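Long-range contact in phosphoribosylamine--glycine ligase (Thermotoga maritima, PDB 1VKZ), which catalyses the ATP-dependent joining of glycine to 5-phosphoribosylamine, giving glycinamide ribonucleotide, the second step of de novo purine biosynthesis: residues K344-F358 / K367-M379. Sequence-based numbering, arbitrary orientation.
Sequences KGKEITLPEEGLIFF and KLVTNGGRVLHCM
F357 and H377 pair in register through two backbone bonds, F357 N to H377 O (2.9 Å) and H377 N to F357 O (2.8 Å), and M379 N adds a third to L355 O. These join strand 356-358 antiparallel to strand 374-379, a pairing within the antiparallel sheet of the C-terminal domain. At the other end, the extended run around E347 lies against strand 367-370: I348 N reaches L368 O, while G345 N donates to T370 O (2.7 Å) and T370 N to K346 O. The T370 hydroxyl lies between its own backbone N and carbonyl carbon (chi1 55°), where OG1 accepts K346 N at 3.1 Å. A valine in its place would probably leave K346 N without this acceptor.

Between the two paired regions the side chains are apolar. I348 points CD1 at V375 CG1 (3.8 Å) and slides its CG2 past L376 CD1, and L350 crosses L368 at about a right angle. In the paired strand itself, I356 CG2 packs across the contact on L376 CD2 (3.5 Å) and, within 344-358, covers one face of the F358 ring over its centre. On the face carrying F357 and H377, M379, a selenomethionine here, makes a Met-aromatic contact, its SE 4.7 Å from the F357 ring centroid and approaching obliquely; W32 meets the same ring edge-to-face. H377 turns ND1 to D330.

Charge plays a small part: E347 OE1 and K367 NZ form a long salt bridge (3.6 Å) among exposed residues. The chemistry therefore implies a join fixed by backbone bonds at both ends and by hydrophobic packing between them.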
# COMPACT_ATOMS: atom_id res chain seq x y z
N LYS A 344 -5.16 -5.23 -22.00
CA LYS A 344 -5.36 -3.79 -22.10
C LYS A 344 -6.23 -3.41 -23.31
O LYS A 344 -6.65 -4.26 -24.09
CB LYS A 344 -3.99 -3.13 -22.21
CG LYS A 344 -2.98 -3.64 -21.19
CD LYS A 344 -1.83 -2.63 -20.99
CE LYS A 344 -1.37 -2.58 -19.53
NZ LYS A 344 -0.55 -1.34 -19.23
N GLY A 345 -6.52 -2.12 -23.41
CA GLY A 345 -7.12 -1.55 -24.59
C GLY A 345 -8.61 -1.76 -24.76
O GLY A 345 -9.15 -1.42 -25.81
N LYS A 346 -9.27 -2.31 -23.75
CA LYS A 346 -10.71 -2.62 -23.85
C LYS A 346 -11.52 -1.39 -23.46
O LYS A 346 -11.10 -0.63 -22.59
CB LYS A 346 -11.06 -3.81 -22.95
CG LYS A 346 -10.23 -5.10 -23.24
CD LYS A 346 -10.77 -5.90 -24.45
CE LYS A 346 -9.72 -6.83 -25.06
NZ LYS A 346 -8.77 -6.16 -26.02
N GLU A 347 -12.67 -1.18 -24.09
CA GLU A 347 -13.41 0.08 -23.95
C GLU A 347 -14.30 0.10 -22.70
O GLU A 347 -15.05 -0.83 -22.45
CB GLU A 347 -14.23 0.38 -25.21
CG GLU A 347 -14.84 1.79 -25.22
CD GLU A 347 -15.59 2.10 -26.50
OE1 GLU A 347 -15.25 1.51 -27.55
OE2 GLU A 347 -16.50 2.95 -26.45
N ILE A 348 -14.22 1.19 -21.93
CA ILE A 348 -14.90 1.30 -20.65
C ILE A 348 -16.12 2.20 -20.72
O ILE A 348 -16.02 3.38 -21.02
CB ILE A 348 -13.94 1.86 -19.58
CG1 ILE A 348 -12.71 0.96 -19.42
CG2 ILE A 348 -14.66 2.03 -18.25
CD1 ILE A 348 -11.49 1.72 -18.97
N THR A 349 -17.28 1.64 -20.42
CA THR A 349 -18.50 2.42 -20.28
C THR A 349 -18.72 2.71 -18.80
O THR A 349 -18.62 1.84 -17.95
CB THR A 349 -19.70 1.70 -20.91
OG1 THR A 349 -19.74 2.00 -22.31
CG2 THR A 349 -21.01 2.27 -20.39
N LEU A 350 -18.98 3.98 -18.52
CA LEU A 350 -19.12 4.50 -17.16
C LEU A 350 -20.51 5.08 -16.99
O LEU A 350 -21.08 5.61 -17.94
CB LEU A 350 -18.13 5.63 -16.89
CG LEU A 350 -16.65 5.34 -16.65
CD1 LEU A 350 -16.01 6.68 -16.35
CD2 LEU A 350 -16.39 4.33 -15.51
N PRO A 351 -21.07 4.98 -15.79
CA PRO A 351 -22.33 5.65 -15.47
C PRO A 351 -22.27 7.19 -15.39
O PRO A 351 -21.19 7.78 -15.40
CB PRO A 351 -22.69 5.07 -14.09
CG PRO A 351 -21.41 4.59 -13.54
CD PRO A 351 -20.60 4.13 -14.68
N GLU A 352 -23.45 7.80 -15.29
CA GLU A 352 -23.58 9.25 -15.07
C GLU A 352 -22.92 9.66 -13.74
O GLU A 352 -22.15 10.62 -13.70
CB GLU A 352 -25.05 9.69 -15.10
N GLU A 353 -23.20 8.91 -12.67
CA GLU A 353 -22.58 9.24 -11.37
C GLU A 353 -22.04 8.02 -10.60
O GLU A 353 -22.10 6.88 -11.07
CB GLU A 353 -23.52 10.13 -10.52
CG GLU A 353 -24.76 9.47 -9.92
CD GLU A 353 -25.64 10.49 -9.19
OE1 GLU A 353 -25.09 11.30 -8.40
OE2 GLU A 353 -26.88 10.51 -9.42
N GLY A 354 -21.47 8.30 -9.43
CA GLY A 354 -20.79 7.30 -8.61
C GLY A 354 -19.38 7.74 -8.28
O GLY A 354 -18.71 8.36 -9.09
N LEU A 355 -18.92 7.41 -7.09
CA LEU A 355 -17.56 7.65 -6.74
C LEU A 355 -16.70 6.55 -7.29
O LEU A 355 -16.70 5.44 -6.80
CB LEU A 355 -17.41 7.74 -5.23
CG LEU A 355 -16.04 8.22 -4.80
CD1 LEU A 355 -15.75 9.57 -5.43
CD2 LEU A 355 -15.99 8.29 -3.27
N ILE A 356 -15.91 6.87 -8.31
CA ILE A 356 -14.95 5.95 -8.88
C ILE A 356 -13.57 6.57 -8.75
O ILE A 356 -13.41 7.77 -8.88
CB ILE A 356 -15.26 5.69 -10.38
CG1 ILE A 356 -16.68 5.17 -10.53
CG2 ILE A 356 -14.29 4.64 -10.99
CD1 ILE A 356 -17.08 5.03 -11.93
N PHE A 357 -12.58 5.73 -8.44
CA PHE A 357 -11.20 6.13 -8.52
C PHE A 357 -10.61 5.32 -9.65
O PHE A 357 -10.84 4.14 -9.74
CB PHE A 357 -10.47 5.85 -7.23
CG PHE A 357 -10.98 6.65 -6.08
CD1 PHE A 357 -11.02 8.04 -6.14
CD2 PHE A 357 -11.39 6.03 -4.93
CE1 PHE A 357 -11.49 8.79 -5.07
CE2 PHE A 357 -11.87 6.77 -3.86
CZ PHE A 357 -11.91 8.14 -3.93
N PHE A 358 -9.87 5.99 -10.52
CA PHE A 358 -9.32 5.42 -11.71
C PHE A 358 -7.88 5.08 -11.50
O PHE A 358 -7.13 5.80 -10.82
CB PHE A 358 -9.43 6.42 -12.84
CG PHE A 358 -10.85 6.77 -13.21
CD1 PHE A 358 -11.52 7.78 -12.56
CD2 PHE A 358 -11.50 6.09 -14.22
CE1 PHE A 358 -12.81 8.08 -12.87
CE2 PHE A 358 -12.80 6.41 -14.55
CZ PHE A 358 -13.45 7.41 -13.86
N LYS A 367 -11.85 7.72 -26.52
CA LYS A 367 -12.56 6.83 -25.64
C LYS A 367 -11.73 6.51 -24.40
O LYS A 367 -10.53 6.77 -24.33
CB LYS A 367 -12.93 5.53 -26.38
CG LYS A 367 -14.30 5.57 -27.01
CD LYS A 367 -14.40 4.77 -28.30
CE LYS A 367 -15.79 4.96 -28.92
NZ LYS A 367 -16.11 4.00 -30.02
N LEU A 368 -12.40 5.94 -23.42
CA LEU A 368 -11.77 5.45 -22.24
C LEU A 368 -11.48 3.96 -22.50
O LEU A 368 -12.36 3.23 -22.97
CB LEU A 368 -12.70 5.70 -21.06
CG LEU A 368 -12.14 5.61 -19.65
CD1 LEU A 368 -10.79 6.33 -19.51
CD2 LEU A 368 -13.19 6.17 -18.70
N VAL A 369 -10.24 3.54 -22.24
CA VAL A 369 -9.80 2.16 -22.45
C VAL A 369 -8.99 1.63 -21.25
O VAL A 369 -8.38 2.42 -20.52
CB VAL A 369 -8.95 2.03 -23.75
CG1 VAL A 369 -9.66 2.72 -24.93
CG2 VAL A 369 -7.58 2.59 -23.58
N THR A 370 -9.01 0.31 -21.02
CA THR A 370 -8.22 -0.25 -19.91
C THR A 370 -6.76 -0.15 -20.24
O THR A 370 -6.38 -0.25 -21.40
CB THR A 370 -8.56 -1.74 -19.61
OG1 THR A 370 -8.41 -2.53 -20.79
CG2 THR A 370 -10.01 -1.93 -19.19
N ASN A 371 -5.93 0.02 -19.21
CA ASN A 371 -4.50 0.22 -19.38
C ASN A 371 -3.79 -0.03 -18.06
O ASN A 371 -3.12 0.83 -17.52
CB ASN A 371 -4.23 1.65 -19.88
CG ASN A 371 -2.79 1.86 -20.32
OD1 ASN A 371 -2.32 1.23 -21.27
ND2 ASN A 371 -2.08 2.77 -19.66
N GLY A 372 -3.94 -1.24 -17.55
CA GLY A 372 -3.31 -1.63 -16.29
C GLY A 372 -4.09 -2.76 -15.68
O GLY A 372 -5.24 -3.04 -16.08
N GLY A 373 -3.48 -3.41 -14.70
CA GLY A 373 -4.10 -4.59 -14.08
C GLY A 373 -5.41 -4.27 -13.39
O GLY A 373 -6.42 -4.92 -13.63
N ARG A 374 -5.34 -3.30 -12.50
CA ARG A 374 -6.50 -2.78 -11.80
C ARG A 374 -6.94 -1.52 -12.53
O ARG A 374 -6.16 -0.56 -12.70
CB ARG A 374 -6.15 -2.51 -10.34
CG ARG A 374 -5.63 -3.78 -9.68
CD ARG A 374 -5.51 -3.75 -8.16
NE ARG A 374 -4.39 -2.93 -7.70
CZ ARG A 374 -4.16 -2.63 -6.43
NH1 ARG A 374 -4.96 -3.07 -5.48
NH2 ARG A 374 -3.13 -1.88 -6.11
N VAL A 375 -8.21 -1.54 -12.95
CA VAL A 375 -8.75 -0.53 -13.84
C VAL A 375 -9.42 0.53 -13.01
O VAL A 375 -9.00 1.71 -12.99
CB VAL A 375 -9.72 -1.19 -14.87
CG1 VAL A 375 -10.16 -0.21 -15.98
CG2 VAL A 375 -9.04 -2.37 -15.50
N LEU A 376 -10.45 0.11 -12.28
CA LEU A 376 -11.27 1.04 -11.52
C LEU A 376 -11.49 0.58 -10.08
O LEU A 376 -11.57 -0.61 -9.79
CB LEU A 376 -12.67 1.20 -12.16
CG LEU A 376 -12.65 1.67 -13.60
CD1 LEU A 376 -13.88 1.23 -14.35
CD2 LEU A 376 -12.52 3.18 -13.66
N HIS A 377 -11.68 1.57 -9.22
CA HIS A 377 -12.14 1.38 -7.89
C HIS A 377 -13.55 1.94 -7.81
O HIS A 377 -13.75 3.13 -7.96
CB HIS A 377 -11.17 2.06 -6.96
CG HIS A 377 -9.78 1.56 -7.14
ND1 HIS A 377 -9.16 0.76 -6.21
CD2 HIS A 377 -8.92 1.69 -8.18
CE1 HIS A 377 -7.95 0.44 -6.65
NE2 HIS A 377 -7.78 1.00 -7.84
N CYS A 378 -14.54 1.05 -7.60
CA CYS A 378 -15.92 1.46 -7.35
C CYS A 378 -16.23 1.62 -5.86
O CYS A 378 -16.11 0.67 -5.08
CB CYS A 378 -16.86 0.48 -7.99
SG CYS A 378 -16.78 0.54 -9.79
N MSE A 379 -16.57 2.83 -5.44
CA MSE A 379 -16.77 3.12 -4.02
C MSE A 379 -18.26 3.09 -3.68
O MSE A 379 -19.09 3.59 -4.44
CB MSE A 379 -16.19 4.49 -3.61
CG MSE A 379 -14.75 4.77 -4.06
SE MSE A 379 -13.43 3.50 -3.35
CE MSE A 379 -13.34 2.44 -4.68